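PDB 4OXI: enterobactin synthetase component F-related protein from Vibrio cholerae serotype O1, which probably activates glycine with ATP as glycyl-adenylate, within a lipopolysaccharide-modification pathway that confers resistance to antimicrobial peptides. Local coordinates for residues Ile148-Gln153 against Ile171-Asp176; Arg99-Ser104 against Ile125-Arg130; Asp83-Leu88 against Ala113-Tyr118; Pro67-Lys72 against Arg106-Tyr111. All coordinates share one frame; numbering follows the deposited sequence.

Overall arrangement
Followed from the N terminus, the chain opens three contacts before closing any: contact 4 at strand 67-71, contact 3 at helix 78-95 and contact 2 at strand 99-102. They close in the same order, contacts 4 and 3 on helix 108-119 and contact 2 on strand 123-126, so all three loops cross one another and none nests. Contact 1 follows in series, pairing strands 147-149 and 170-173. Contacts 1 and 2 belong to one five-stranded parallel sheet, in which strands 99-102 and 147-149 are neighbours. Contact 3 crosses two helices that reach this sheet, and contact 4 ties helix 108-119 to a second, mixed sheet. That helix thereby packs between the two sheets, as in the layered core of adenylate-forming enzymes.

Contact 1 of 4, residues Ile148-Gln153 against Ile171-Asp176; sequences IMVDAQ and IYALPD
Ile-148, Met-149 and Tyr-172, which bury the largest areas here, show how a parallel strand pair divides its labour between backbone and side chains. Tyr-172 is held at both ends of its backbone: its N donates to Ile-148 O at 2.7 Å, and its O accepts from Val-150 N at 2.9 Å, the latter nearly collinear with the carbonyl. Met-149, the residue between those two partners, lies directly beside it. Its CG stands anti to the backbone N (chi1 -176°), and a bend at chi2 carries the thioether over the neighbouring strand. The two side chains cross at about a right angle, with SD 3.9 Å from Tyr-172 CB, while CE runs on to Leu-174 CG at 4.0 Å. The phenol ring turns an edge to Ile-148 O and is stacked on His-192, with Trp-92 meeting it edge-to-face. On the other face Ile-148 CB lies 4.3 Å from Ile-171 CD1. Val-150 CG2 meets Ile-171 CG2 at 3.8 Å, and helix 155-164, the beta-alpha-beta connection, packs on these side chains through Leu-158, Leu-161 and Leu-162. A water continues the ladder, donating to Val-150 O at 2.9 Å and accepting from Leu-174 N at 2.7 Å. The chemistry implies a partition: main-chain groups meeting across this pair bond directly or through water, others bond to flanking strands, and both faces carry mainly hydrophobic and aromatic side chains.

Contact 2 of 4, residues Arg99-Ser104 against Ile125-Arg130; sequences RVAILS and IPLNAR
Leu-127 leans back across strand 99-102, and its contacts shift from a backbone oxygen at CB to methyl groups at the CD1 tip. CB lies 3.6 Å from Ile-102 O, the same oxygen that accepts a hydrogen bond from Leu-127 N at 3.0 Å. CG, set anti to its own carbonyl carbon (chi1 -58°), stays close to that oxygen and comes within 4.1 Å of Ala-101 CB. The CD1 tip settles between Ala-101 CB at 4.0 Å and Leu-103 CD1 at 3.9 Å. Earlier in the ladder Ile-125 serves both sides of Ala-101, giving its N to Val-100 O and receiving Ile-102 N on its O at 2.8 Å, with the donor well above the carbonyl plane. Strand 123-126 is an outermost strand of the five-stranded parallel sheet, and strand 99-102 passes its other edge to strand 147-149. Helix 133-142 covers Leu-127, Ala-101 and Leu-103 through Ile-136, Thr-139 and Leu-140; on the face bearing Ile-102 lies helix 108-119, the crossover between the two strands, with Ala-113 and Ile-114.

Contact 3 of 4, residues Asp83-Leu88 against Ala113-Tyr118; sequences DMALSL and AIWASY
Just before Ala-85, whose methyl meets Trp-115 and Ala-116 across the contact, Asp-83 O is gripped twice by one residue. Ser-87 N gives the usual helical bond at 3.1 Å, and Ser-87 OG adds one to the same Asp-83 O at 2.6 Å, the two donors arriving from opposite faces of the carbonyl plane. The serine oxygen also accepts from Thr-197 N, which ties this turn of the helix to the loop holding Thr-197. At the crossing the two helix segments pass at 58° with axes 7.6 Å apart, an approach made possible by alanine meeting alanine: Ala-85 CA and Ala-116 CA are separated by 4.0 Å. Such small-residue crossings let backbones come almost into touch, and here the Ala-116 methyl packs directly against Ala-85 O and also lies 3.7 Å from Leu-88 CB. On one flank Ala-85 CB sits 3.6 Å from Trp-115 CB, near the plane of the indole at its edge; the ring itself runs on toward Met-81, Thr-82 and Leu-277. On the other, Leu-88 CD1 reaches over the backbone of Ala-113, while Met-149 of the parallel sheet touches both of these residues.

Contact 4 of 4, residues Pro67-Lys72 against Arg106-Tyr111; sequences PALWVK and RDLAAY
Lys-72 and Asp-107 form a salt bridge, NZ to OD1 at 2.9 Å, that shows one carboxylate holding a lysine with one oxygen and capping a helix with the other. The lysine, extended beyond CG, uses the anti lone pair of OD1, turned away from the other oxygen. That other oxygen, OD2, accepts from Ala-109 N at 3.0 Å in an almost straight bond (171°), making Asp-107 the N-cap of helix 108-119. With chi1 at -178° the carboxylate swings away from its own N, back over the first helical turn. Asp-151 brings a like charge close to OD2; the lysine and the helix N terminus would be expected to offset it. On its way the lysine passes Arg-106 O, 3.3 Å from CE. The same oxygen is met by Val-71 CG2 at 3.5 Å, while Val-71 CG1 turns to the start of the helix near Leu-108. Farther in, Leu-69 CD2 touches both Leu-108 CD1 (4.0 Å) and Tyr-111 CB (3.9 Å), and Leu-69 CD1 lies over one face of the phenol ring, whose hydroxyl bonds to Gln-260. Strand 67-71 runs between strands 74-77 and 282-285, Leu-69 and Val-71 both touching Val-285, and helix 78-95 closes in through Met-81 and Met-84. Helix 108-119 thus lies between the mixed and parallel sheets, consistent with the layered alpha-beta-alpha-beta-alpha core of adenylate-forming enzymes.

Contact 1 of 4, residues Ile148-Gln153 against Ile171-Asp176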
loop_
_atom_site.group_PDB
_atom_site.type_symbol
_atom_site.label_atom_id
_atom_site.label_comp_id
_atom_site.label_asym_id
_atom_site.label_seq_id
_atom_site.Cartn_x
_atom_site.Cartn_y
_atom_site.Cartn_z
ATOM N N ILE A 148 -6.982 -13.615 -13.741
ATOM C CA ILE A 148 -7.632 -12.526 -13.036
ATOM C C ILE A 148 -8.767 -13.016 -12.151
ATOM O O ILE A 148 -9.671 -13.731 -12.624
ATOM C CB ILE A 148 -8.204 -11.499 -14.016
ATOM C CG1 ILE A 148 -7.168 -11.131 -15.073
ATOM C CG2 ILE A 148 -8.630 -10.220 -13.268
ATOM C CD1 ILE A 148 -7.669 -10.011 -16.028
ATOM N N MET A 149 -8.716 -12.631 -10.873
ATOM C CA MET A 149 -9.808 -12.902 -9.945
ATOM C C MET A 149 -10.811 -11.765 -9.980
ATOM O O MET A 149 -10.446 -10.593 -9.798
ATOM C CB MET A 149 -9.288 -13.020 -8.512
ATOM C CG MET A 149 -10.372 -13.395 -7.525
ATOM S SD MET A 149 -10.594 -15.175 -7.509
ATOM C CE MET A 149 -11.967 -15.314 -6.365
ATOM N N VAL A 150 -12.077 -12.104 -10.190
ATOM C CA VAL A 150 -13.114 -11.091 -10.319
ATOM C C VAL A 150 -14.232 -11.388 -9.336
ATOM O O VAL A 150 -14.174 -12.386 -8.604
ATOM C CB VAL A 150 -13.670 -11.032 -11.773
ATOM C CG1 VAL A 150 -12.530 -10.879 -12.763
ATOM C CG2 VAL A 150 -14.470 -12.295 -12.107
ATOM N N ASP A 151 -15.238 -10.517 -9.314
ATOM C CA ASP A 151 -16.490 -10.758 -8.583
ATOM C C ASP A 151 -17.615 -10.072 -9.343
ATOM O O ASP A 151 -17.352 -9.401 -10.342
ATOM C CB ASP A 151 -16.413 -10.211 -7.156
ATOM C CG ASP A 151 -16.133 -8.701 -7.114
ATOM O OD1 ASP A 151 -16.553 -7.958 -8.026
ATOM O OD2 ASP A 151 -15.484 -8.239 -6.152
ATOM N N ALA A 152 -18.845 -10.196 -8.855
ATOM C CA ALA A 152 -20.015 -9.657 -9.559
ATOM C C ALA A 152 -19.949 -8.151 -9.828
ATOM O O ALA A 152 -20.375 -7.685 -10.884
ATOM C CB ALA A 152 -21.287 -10.006 -8.801
ATOM N N GLN A 153 -19.398 -7.389 -8.890
ATOM C CA GLN A 153 -19.323 -5.940 -9.046
ATOM C C GLN A 153 -18.394 -5.518 -10.199
ATOM O O GLN A 153 -18.551 -4.436 -10.775
ATOM C CB GLN A 153 -18.914 -5.291 -7.708
ATOM C CG GLN A 153 -18.360 -3.878 -7.815
ATOM C CD GLN A 153 -18.014 -3.261 -6.453
ATOM O OE1 GLN A 153 -18.435 -3.762 -5.406
ATOM N NE2 GLN A 153 -17.249 -2.166 -6.468
ATOM N N ILE A 171 -10.076 -16.303 -16.216
ATOM C CA ILE A 171 -10.884 -15.535 -15.287
ATOM C C ILE A 171 -11.359 -16.437 -14.158
ATOM O O ILE A 171 -11.925 -17.504 -14.415
ATOM C CB ILE A 171 -12.111 -14.978 -16.004
ATOM C CG1 ILE A 171 -11.693 -14.263 -17.287
ATOM C CG2 ILE A 171 -12.903 -14.057 -15.092
ATOM C CD1 ILE A 171 -10.745 -13.105 -17.065
ATOM N N TYR A 172 -11.129 -16.019 -12.910
ATOM C CA TYR A 172 -11.525 -16.830 -11.773
ATOM C C TYR A 172 -12.588 -16.123 -10.963
ATOM O O TYR A 172 -12.551 -14.905 -10.819
ATOM C CB TYR A 172 -10.318 -17.168 -10.895
ATOM C CG TYR A 172 -9.380 -18.134 -11.568
ATOM C CD1 TYR A 172 -9.490 -19.501 -11.356
ATOM C CD2 TYR A 172 -8.400 -17.682 -12.445
ATOM C CE1 TYR A 172 -8.642 -20.396 -11.990
ATOM C CE2 TYR A 172 -7.551 -18.568 -13.077
ATOM C CZ TYR A 172 -7.682 -19.920 -12.849
ATOM O OH TYR A 172 -6.825 -20.798 -13.480
ATOM N N ALA A 173 -13.536 -16.885 -10.430
ATOM C CA ALA A 173 -14.573 -16.311 -9.578
ATOM C C ALA A 173 -15.121 -17.372 -8.635
ATOM O O ALA A 173 -15.061 -18.562 -8.940
ATOM C CB ALA A 173 -15.688 -15.721 -10.431
ATOM N N LEU A 174 -15.636 -16.944 -7.484
ATOM C CA LEU A 174 -16.313 -17.857 -6.566
ATOM C C LEU A 174 -17.670 -18.275 -7.172
ATOM O O LEU A 174 -18.166 -17.608 -8.081
ATOM C CB LEU A 174 -16.478 -17.188 -5.198
ATOM C CG LEU A 174 -15.159 -16.773 -4.535
ATOM C CD1 LEU A 174 -15.419 -15.874 -3.335
ATOM C CD2 LEU A 174 -14.340 -17.993 -4.131
ATOM N N PRO A 175 -18.253 -19.395 -6.698
ATOM C CA PRO A 175 -19.440 -19.957 -7.361
ATOM C C PRO A 175 -20.683 -19.071 -7.347
ATOM O O PRO A 175 -21.620 -19.354 -8.090
ATOM C CB PRO A 175 -19.717 -21.236 -6.562
ATOM C CG PRO A 175 -18.407 -21.625 -6.016
ATOM C CD PRO A 175 -17.731 -20.312 -5.670
ATOM N N ASP A 176 -20.704 -18.019 -6.539
ATOM C CA ASP A 176 -21.877 -17.150 -6.499
ATOM C C ASP A 176 -21.909 -16.150 -7.660
ATOM O O ASP A 176 -22.861 -15.384 -7.806
ATOM C CB ASP A 176 -21.959 -16.408 -5.158
ATOM C CG ASP A 176 -20.898 -15.318 -5.018
ATOM O OD1 ASP A 176 -19.688 -15.613 -5.173
ATOM O OD2 ASP A 176 -21.280 -14.154 -4.754
HETATM O O HOH W 1 -15.678 -14.266 -6.982
#

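Contact 2 of 4, residues Arg99-Ser104 against Ile125-Arg130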
loop_
_atom_site.group_PDB
_atom_site.type_symbol
_atom_site.label_atom_id
_atom_site.label_comp_id
_atom_site.label_asym_id
_atom_site.label_seq_id
_atom_site.Cartn_x
_atom_site.Cartn_y
_atom_site.Cartn_z
ATOM N N ARG A 99 1.186 -16.133 -11.033
ATOM C CA ARG A 99 0.774 -14.756 -10.778
ATOM C C ARG A 99 -0.717 -14.546 -11.044
ATOM O O ARG A 99 -1.223 -14.893 -12.117
ATOM C CB ARG A 99 1.607 -13.783 -11.624
ATOM C CG ARG A 99 3.121 -13.901 -11.380
ATOM C CD ARG A 99 3.899 -12.820 -12.118
ATOM N NE ARG A 99 5.309 -12.831 -11.743
ATOM C CZ ARG A 99 6.229 -12.040 -12.286
ATOM N NH1 ARG A 99 5.889 -11.164 -13.217
ATOM N NH2 ARG A 99 7.488 -12.129 -11.902
ATOM N N VAL A 100 -1.424 -13.984 -10.068
ATOM C CA VAL A 100 -2.843 -13.705 -10.246
ATOM C C VAL A 100 -3.110 -12.233 -10.028
ATOM O O VAL A 100 -2.721 -11.664 -9.007
ATOM C CB VAL A 100 -3.710 -14.501 -9.255
ATOM C CG1 VAL A 100 -5.195 -14.200 -9.491
ATOM C CG2 VAL A 100 -3.467 -15.967 -9.425
ATOM N N ALA A 101 -3.780 -11.609 -10.983
ATOM C CA ALA A 101 -4.189 -10.222 -10.809
ATOM C C ALA A 101 -5.558 -10.182 -10.146
ATOM O O ALA A 101 -6.408 -11.037 -10.392
ATOM C CB ALA A 101 -4.217 -9.502 -12.124
ATOM N N ILE A 102 -5.769 -9.201 -9.288
ATOM C CA ILE A 102 -7.008 -9.154 -8.528
ATOM C C ILE A 102 -7.799 -7.899 -8.852
ATOM O O ILE A 102 -7.386 -6.801 -8.489
ATOM C CB ILE A 102 -6.732 -9.233 -7.017
ATOM C CG1 ILE A 102 -5.896 -10.488 -6.709
ATOM C CG2 ILE A 102 -8.048 -9.240 -6.238
ATOM C CD1 ILE A 102 -5.812 -10.818 -5.251
ATOM N N LEU A 103 -8.919 -8.072 -9.552
ATOM C CA LEU A 103 -9.743 -6.955 -10.017
ATOM C C LEU A 103 -10.790 -6.614 -8.953
ATOM O O LEU A 103 -11.199 -5.460 -8.784
ATOM C CB LEU A 103 -10.439 -7.330 -11.337
ATOM C CG LEU A 103 -11.227 -6.252 -12.099
ATOM C CD1 LEU A 103 -10.295 -5.201 -12.682
ATOM C CD2 LEU A 103 -12.071 -6.891 -13.205
ATOM N N SER A 104 -11.227 -7.639 -8.242
ATOM C CA SER A 104 -12.156 -7.478 -7.133
ATOM C C SER A 104 -11.573 -6.525 -6.095
ATOM O O SER A 104 -10.367 -6.570 -5.821
ATOM C CB SER A 104 -12.402 -8.842 -6.497
ATOM O OG SER A 104 -13.035 -8.684 -5.240
ATOM N N ILE A 125 -1.332 -9.566 -7.707
ATOM C CA ILE A 125 -1.163 -8.247 -8.294
ATOM C C ILE A 125 -2.485 -7.488 -8.200
ATOM O O ILE A 125 -3.396 -7.702 -8.998
ATOM C CB ILE A 125 -0.758 -8.373 -9.770
ATOM C CG1 ILE A 125 0.436 -9.330 -9.903
ATOM C CG2 ILE A 125 -0.418 -6.992 -10.377
ATOM C CD1 ILE A 125 0.609 -9.886 -11.278
ATOM N N PRO A 126 -2.610 -6.608 -7.207
ATOM C CA PRO A 126 -3.894 -5.917 -7.082
ATOM C C PRO A 126 -4.044 -4.860 -8.170
ATOM O O PRO A 126 -3.085 -4.144 -8.456
ATOM C CB PRO A 126 -3.799 -5.255 -5.698
ATOM C CG PRO A 126 -2.339 -5.078 -5.443
ATOM C CD PRO A 126 -1.657 -6.240 -6.140
ATOM N N LEU A 127 -5.226 -4.758 -8.765
ATOM C CA LEU A 127 -5.462 -3.781 -9.826
ATOM C C LEU A 127 -6.245 -2.599 -9.258
ATOM O O LEU A 127 -7.166 -2.787 -8.458
ATOM C CB LEU A 127 -6.267 -4.437 -10.954
ATOM C CG LEU A 127 -5.643 -5.667 -11.604
ATOM C CD1 LEU A 127 -6.601 -6.353 -12.585
ATOM C CD2 LEU A 127 -4.343 -5.282 -12.311
ATOM N N ASN A 128 -5.900 -1.378 -9.657
ATOM C CA ASN A 128 -6.580 -0.207 -9.100
ATOM C C ASN A 128 -8.066 -0.209 -9.441
ATOM O O ASN A 128 -8.443 -0.536 -10.569
ATOM C CB ASN A 128 -5.920 1.077 -9.599
ATOM C CG ASN A 128 -6.305 2.280 -8.770
ATOM O OD1 ASN A 128 -7.458 2.724 -8.792
ATOM N ND2 ASN A 128 -5.347 2.810 -8.023
ATOM N N ALA A 129 -8.910 0.160 -8.477
ATOM C CA ALA A 129 -10.367 0.163 -8.684
ATOM C C ALA A 129 -10.785 1.113 -9.801
ATOM O O ALA A 129 -11.850 0.955 -10.398
ATOM C CB ALA A 129 -11.111 0.529 -7.384
ATOM N N ARG A 130 -9.946 2.101 -10.084
ATOM C CA ARG A 130 -10.268 3.061 -11.137
ATOM C C ARG A 130 -9.288 3.033 -12.311
ATOM O O ARG A 130 -9.192 3.983 -13.071
ATOM C CB ARG A 130 -10.429 4.463 -10.532
ATOM C CG ARG A 130 -11.554 4.461 -9.484
ATOM C CD ARG A 130 -11.959 5.835 -9.016
ATOM N NE ARG A 130 -10.871 6.486 -8.301
ATOM C CZ ARG A 130 -10.919 7.733 -7.838
ATOM N NH1 ARG A 130 -9.863 8.241 -7.198
ATOM N NH2 ARG A 130 -12.016 8.474 -8.019
HETATM O O HOH W 2 -9.879 -3.247 -9.472
#

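Contact 3 of 4, residues Asp83-Leu88 against Ala113-Tyr118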
loop_
_atom_site.group_PDB
_atom_site.type_symbol
_atom_site.label_atom_id
_atom_site.label_comp_id
_atom_site.label_asym_id
_atom_site.label_seq_id
_atom_site.Cartn_x
_atom_site.Cartn_y
_atom_site.Cartn_z
ATOM N N ASP A 83 -11.300 -22.674 3.558
ATOM C CA ASP A 83 -11.898 -23.490 2.507
ATOM C C ASP A 83 -11.837 -22.760 1.166
ATOM O O ASP A 83 -11.514 -23.354 0.142
ATOM C CB ASP A 83 -13.372 -23.818 2.816
ATOM C CG ASP A 83 -13.553 -24.704 4.056
ATOM O OD1 ASP A 83 -12.581 -25.366 4.494
ATOM O OD2 ASP A 83 -14.691 -24.742 4.587
ATOM N N MET A 84 -12.189 -21.477 1.165
ATOM C CA MET A 84 -12.174 -20.712 -0.072
ATOM C C MET A 84 -10.739 -20.535 -0.569
ATOM O O MET A 84 -10.460 -20.747 -1.738
ATOM C CB MET A 84 -12.846 -19.358 0.126
ATOM C CG MET A 84 -14.353 -19.438 0.087
ATOM S SD MET A 84 -15.108 -17.851 0.454
ATOM C CE MET A 84 -15.057 -17.837 2.254
ATOM N N ALA A 85 -9.835 -20.182 0.334
ATOM C CA ALA A 85 -8.451 -19.912 -0.030
ATOM C C ALA A 85 -7.745 -21.151 -0.597
ATOM O O ALA A 85 -7.178 -21.092 -1.686
ATOM C CB ALA A 85 -7.700 -19.351 1.162
ATOM N N LEU A 86 -7.798 -22.274 0.118
ATOM C CA LEU A 86 -7.175 -23.499 -0.374
ATOM C C LEU A 86 -7.886 -24.104 -1.584
ATOM O O LEU A 86 -7.263 -24.828 -2.359
ATOM C CB LEU A 86 -7.025 -24.549 0.730
ATOM C CG LEU A 86 -6.152 -24.179 1.923
ATOM C CD1 LEU A 86 -5.982 -25.399 2.830
ATOM C CD2 LEU A 86 -4.799 -23.653 1.465
ATOM N N SER A 87 -9.168 -23.816 -1.778
ATOM C CA SER A 87 -9.809 -24.263 -3.016
ATOM C C SER A 87 -9.231 -23.524 -4.221
ATOM O O SER A 87 -8.919 -24.134 -5.253
ATOM C CB SER A 87 -11.329 -24.071 -2.968
ATOM O OG SER A 87 -11.916 -24.866 -1.950
ATOM N N LEU A 88 -9.116 -22.208 -4.107
ATOM C CA LEU A 88 -8.536 -21.420 -5.190
ATOM C C LEU A 88 -7.088 -21.834 -5.417
ATOM O O LEU A 88 -6.667 -22.100 -6.542
ATOM C CB LEU A 88 -8.603 -19.931 -4.842
ATOM C CG LEU A 88 -10.008 -19.329 -4.909
ATOM C CD1 LEU A 88 -10.030 -17.963 -4.228
ATOM C CD2 LEU A 88 -10.465 -19.218 -6.366
ATOM N N ALA A 113 -8.735 -14.507 -2.486
ATOM C CA ALA A 113 -7.643 -14.707 -3.441
ATOM C C ALA A 113 -6.299 -14.350 -2.845
ATOM O O ALA A 113 -5.300 -14.998 -3.148
ATOM C CB ALA A 113 -7.888 -13.904 -4.722
ATOM N N ILE A 114 -6.261 -13.324 -1.998
ATOM C CA ILE A 114 -5.005 -12.941 -1.349
ATOM C C ILE A 114 -4.523 -14.013 -0.353
ATOM O O ILE A 114 -3.342 -14.371 -0.348
ATOM C CB ILE A 114 -5.104 -11.566 -0.673
ATOM C CG1 ILE A 114 -5.258 -10.472 -1.732
ATOM C CG2 ILE A 114 -3.848 -11.295 0.148
ATOM C CD1 ILE A 114 -5.470 -9.085 -1.178
ATOM N N TRP A 115 -5.437 -14.550 0.455
ATOM C CA TRP A 115 -5.103 -15.679 1.320
ATOM C C TRP A 115 -4.675 -16.877 0.472
ATOM O O TRP A 115 -3.733 -17.576 0.814
ATOM C CB TRP A 115 -6.320 -16.121 2.114
ATOM C CG TRP A 115 -6.636 -15.345 3.309
ATOM C CD1 TRP A 115 -6.566 -13.992 3.465
ATOM C CD2 TRP A 115 -7.127 -15.873 4.548
ATOM N NE1 TRP A 115 -6.980 -13.642 4.739
ATOM C CE2 TRP A 115 -7.329 -14.782 5.420
ATOM C CE3 TRP A 115 -7.418 -17.162 5.002
ATOM C CZ2 TRP A 115 -7.810 -14.943 6.721
ATOM C CZ3 TRP A 115 -7.877 -17.325 6.310
ATOM C CH2 TRP A 115 -8.073 -16.220 7.148
ATOM N N ALA A 116 -5.394 -17.120 -0.619
ATOM C CA ALA A 116 -5.099 -18.246 -1.498
ATOM C C ALA A 116 -3.704 -18.100 -2.067
ATOM O O ALA A 116 -2.957 -19.068 -2.171
ATOM C CB ALA A 116 -6.125 -18.316 -2.653
ATOM N N SER A 117 -3.357 -16.881 -2.462
ATOM C CA SER A 117 -2.044 -16.659 -3.044
ATOM C C SER A 117 -0.956 -16.840 -1.999
ATOM O O SER A 117 0.084 -17.462 -2.268
ATOM C CB SER A 117 -1.949 -15.265 -3.665
ATOM O OG SER A 117 -0.595 -14.992 -3.977
ATOM N N TYR A 118 -1.183 -16.298 -0.805
ATOM C CA TYR A 118 -0.199 -16.454 0.261
ATOM C C TYR A 118 -0.016 -17.933 0.649
ATOM O O TYR A 118 1.107 -18.433 0.718
ATOM C CB TYR A 118 -0.550 -15.622 1.516
ATOM C CG TYR A 118 0.450 -15.914 2.606
ATOM C CD1 TYR A 118 1.691 -15.297 2.602
ATOM C CD2 TYR A 118 0.188 -16.860 3.593
ATOM C CE1 TYR A 118 2.642 -15.582 3.563
ATOM C CE2 TYR A 118 1.137 -17.160 4.565
ATOM C CZ TYR A 118 2.364 -16.522 4.537
ATOM O OH TYR A 118 3.316 -16.798 5.489
#

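Contact 4 of 4, residues Pro67-Lys72 against Arg106-Tyr111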
loop_
_atom_site.group_PDB
_atom_site.type_symbol
_atom_site.label_atom_id
_atom_site.label_comp_id
_atom_site.label_asym_id
_atom_site.label_seq_id
_atom_site.Cartn_x
_atom_site.Cartn_y
_atom_site.Cartn_z
ATOM N N PRO A 67 -14.211 -15.690 14.016
ATOM C CA PRO A 67 -14.390 -14.835 12.830
ATOM C C PRO A 67 -13.048 -14.334 12.275
ATOM O O PRO A 67 -12.250 -13.820 13.050
ATOM C CB PRO A 67 -15.218 -13.652 13.365
ATOM C CG PRO A 67 -15.029 -13.667 14.874
ATOM C CD PRO A 67 -14.836 -15.118 15.229
ATOM N N ALA A 68 -12.809 -14.478 10.967
ATOM C CA ALA A 68 -11.555 -14.018 10.344
ATOM C C ALA A 68 -11.730 -12.728 9.542
ATOM O O ALA A 68 -10.802 -11.921 9.434
ATOM C CB ALA A 68 -10.978 -15.098 9.438
ATOM N N LEU A 69 -12.919 -12.547 8.975
ATOM C CA LEU A 69 -13.167 -11.462 8.042
ATOM C C LEU A 69 -14.593 -10.939 8.175
ATOM O O LEU A 69 -15.561 -11.721 8.176
ATOM C CB LEU A 69 -12.961 -11.968 6.604
ATOM C CG LEU A 69 -13.120 -10.939 5.474
ATOM C CD1 LEU A 69 -11.995 -9.913 5.501
ATOM C CD2 LEU A 69 -13.170 -11.619 4.101
ATOM N N TRP A 70 -14.734 -9.622 8.281
ATOM C CA TRP A 70 -16.053 -9.005 8.118
ATOM C C TRP A 70 -16.009 -8.123 6.870
ATOM O O TRP A 70 -15.099 -7.302 6.728
ATOM C CB TRP A 70 -16.418 -8.159 9.334
ATOM C CG TRP A 70 -17.774 -7.478 9.226
ATOM C CD1 TRP A 70 -18.973 -7.946 9.709
ATOM C CD2 TRP A 70 -18.063 -6.219 8.594
ATOM N NE1 TRP A 70 -19.981 -7.052 9.418
ATOM C CE2 TRP A 70 -19.455 -5.987 8.734
ATOM C CE3 TRP A 70 -17.282 -5.261 7.931
ATOM C CZ2 TRP A 70 -20.082 -4.840 8.224
ATOM C CZ3 TRP A 70 -17.899 -4.124 7.426
ATOM C CH2 TRP A 70 -19.291 -3.919 7.575
ATOM N N VAL A 71 -16.976 -8.302 5.969
ATOM C CA VAL A 71 -17.058 -7.488 4.751
ATOM C C VAL A 71 -18.506 -7.404 4.237
ATOM O O VAL A 71 -19.178 -8.430 4.051
ATOM C CB VAL A 71 -16.090 -8.009 3.637
ATOM C CG1 VAL A 71 -16.426 -9.452 3.228
ATOM C CG2 VAL A 71 -16.116 -7.090 2.403
ATOM N N LYS A 72 -18.983 -6.184 4.013
ATOM C CA LYS A 72 -20.360 -5.981 3.520
ATOM C C LYS A 72 -21.387 -6.780 4.308
ATOM O O LYS A 72 -22.082 -7.627 3.744
ATOM C CB LYS A 72 -20.475 -6.365 2.035
ATOM C CG LYS A 72 -19.629 -5.491 1.093
ATOM C CD LYS A 72 -19.755 -6.002 -0.343
ATOM C CE LYS A 72 -18.860 -5.228 -1.267
ATOM N NZ LYS A 72 -18.936 -5.796 -2.638
ATOM N N ARG A 106 -12.517 -4.588 -2.073
ATOM C CA ARG A 106 -13.357 -4.454 -0.871
ATOM C C ARG A 106 -14.480 -5.457 -0.847
ATOM O O ARG A 106 -15.620 -5.136 -0.507
ATOM C CB ARG A 106 -13.901 -3.026 -0.717
ATOM C CG ARG A 106 -12.772 -2.043 -0.379
ATOM C CD ARG A 106 -13.224 -0.616 -0.135
ATOM N NE ARG A 106 -12.047 0.253 -0.181
ATOM C CZ ARG A 106 -11.176 0.399 0.816
ATOM N NH1 ARG A 106 -11.355 -0.243 1.974
ATOM N NH2 ARG A 106 -10.127 1.197 0.654
ATOM N N ASP A 107 -14.140 -6.679 -1.224
ATOM C CA ASP A 107 -15.123 -7.719 -1.413
ATOM C C ASP A 107 -14.477 -9.048 -1.026
ATOM O O ASP A 107 -13.247 -9.195 -1.105
ATOM C CB ASP A 107 -15.544 -7.747 -2.881
ATOM C CG ASP A 107 -16.625 -8.779 -3.160
ATOM O OD1 ASP A 107 -17.819 -8.404 -3.122
ATOM O OD2 ASP A 107 -16.291 -9.966 -3.408
ATOM N N LEU A 108 -15.296 -10.008 -0.615
ATOM C CA LEU A 108 -14.805 -11.311 -0.178
ATOM C C LEU A 108 -13.823 -11.941 -1.166
ATOM O O LEU A 108 -12.818 -12.546 -0.763
ATOM C CB LEU A 108 -15.990 -12.251 0.016
ATOM C CG LEU A 108 -15.661 -13.737 0.141
ATOM C CD1 LEU A 108 -14.918 -13.987 1.453
ATOM C CD2 LEU A 108 -16.944 -14.576 0.054
ATOM N N ALA A 109 -14.118 -11.806 -2.456
ATOM C CA ALA A 109 -13.310 -12.443 -3.494
ATOM C C ALA A 109 -11.869 -11.945 -3.466
ATOM O O ALA A 109 -10.950 -12.723 -3.663
ATOM C CB ALA A 109 -13.927 -12.218 -4.852
ATOM N N ALA A 110 -11.657 -10.661 -3.190
ATOM C CA ALA A 110 -10.281 -10.137 -3.118
ATOM C C ALA A 110 -9.495 -10.753 -1.970
ATOM O O ALA A 110 -8.340 -11.156 -2.155
ATOM C CB ALA A 110 -10.284 -8.623 -2.999
ATOM N N TYR A 111 -10.105 -10.815 -0.780
ATOM C CA TYR A 111 -9.413 -11.345 0.403
ATOM C C TYR A 111 -9.234 -12.873 0.323
ATOM O O TYR A 111 -8.229 -13.403 0.787
ATOM C CB TYR A 111 -10.116 -10.887 1.706
ATOM C CG TYR A 111 -10.192 -9.375 1.742
ATOM C CD1 TYR A 111 -9.157 -8.623 2.253
ATOM C CD2 TYR A 111 -11.271 -8.706 1.186
ATOM C CE1 TYR A 111 -9.202 -7.228 2.232
ATOM C CE2 TYR A 111 -11.325 -7.335 1.158
ATOM C CZ TYR A 111 -10.291 -6.601 1.682
ATOM O OH TYR A 111 -10.369 -5.231 1.639
#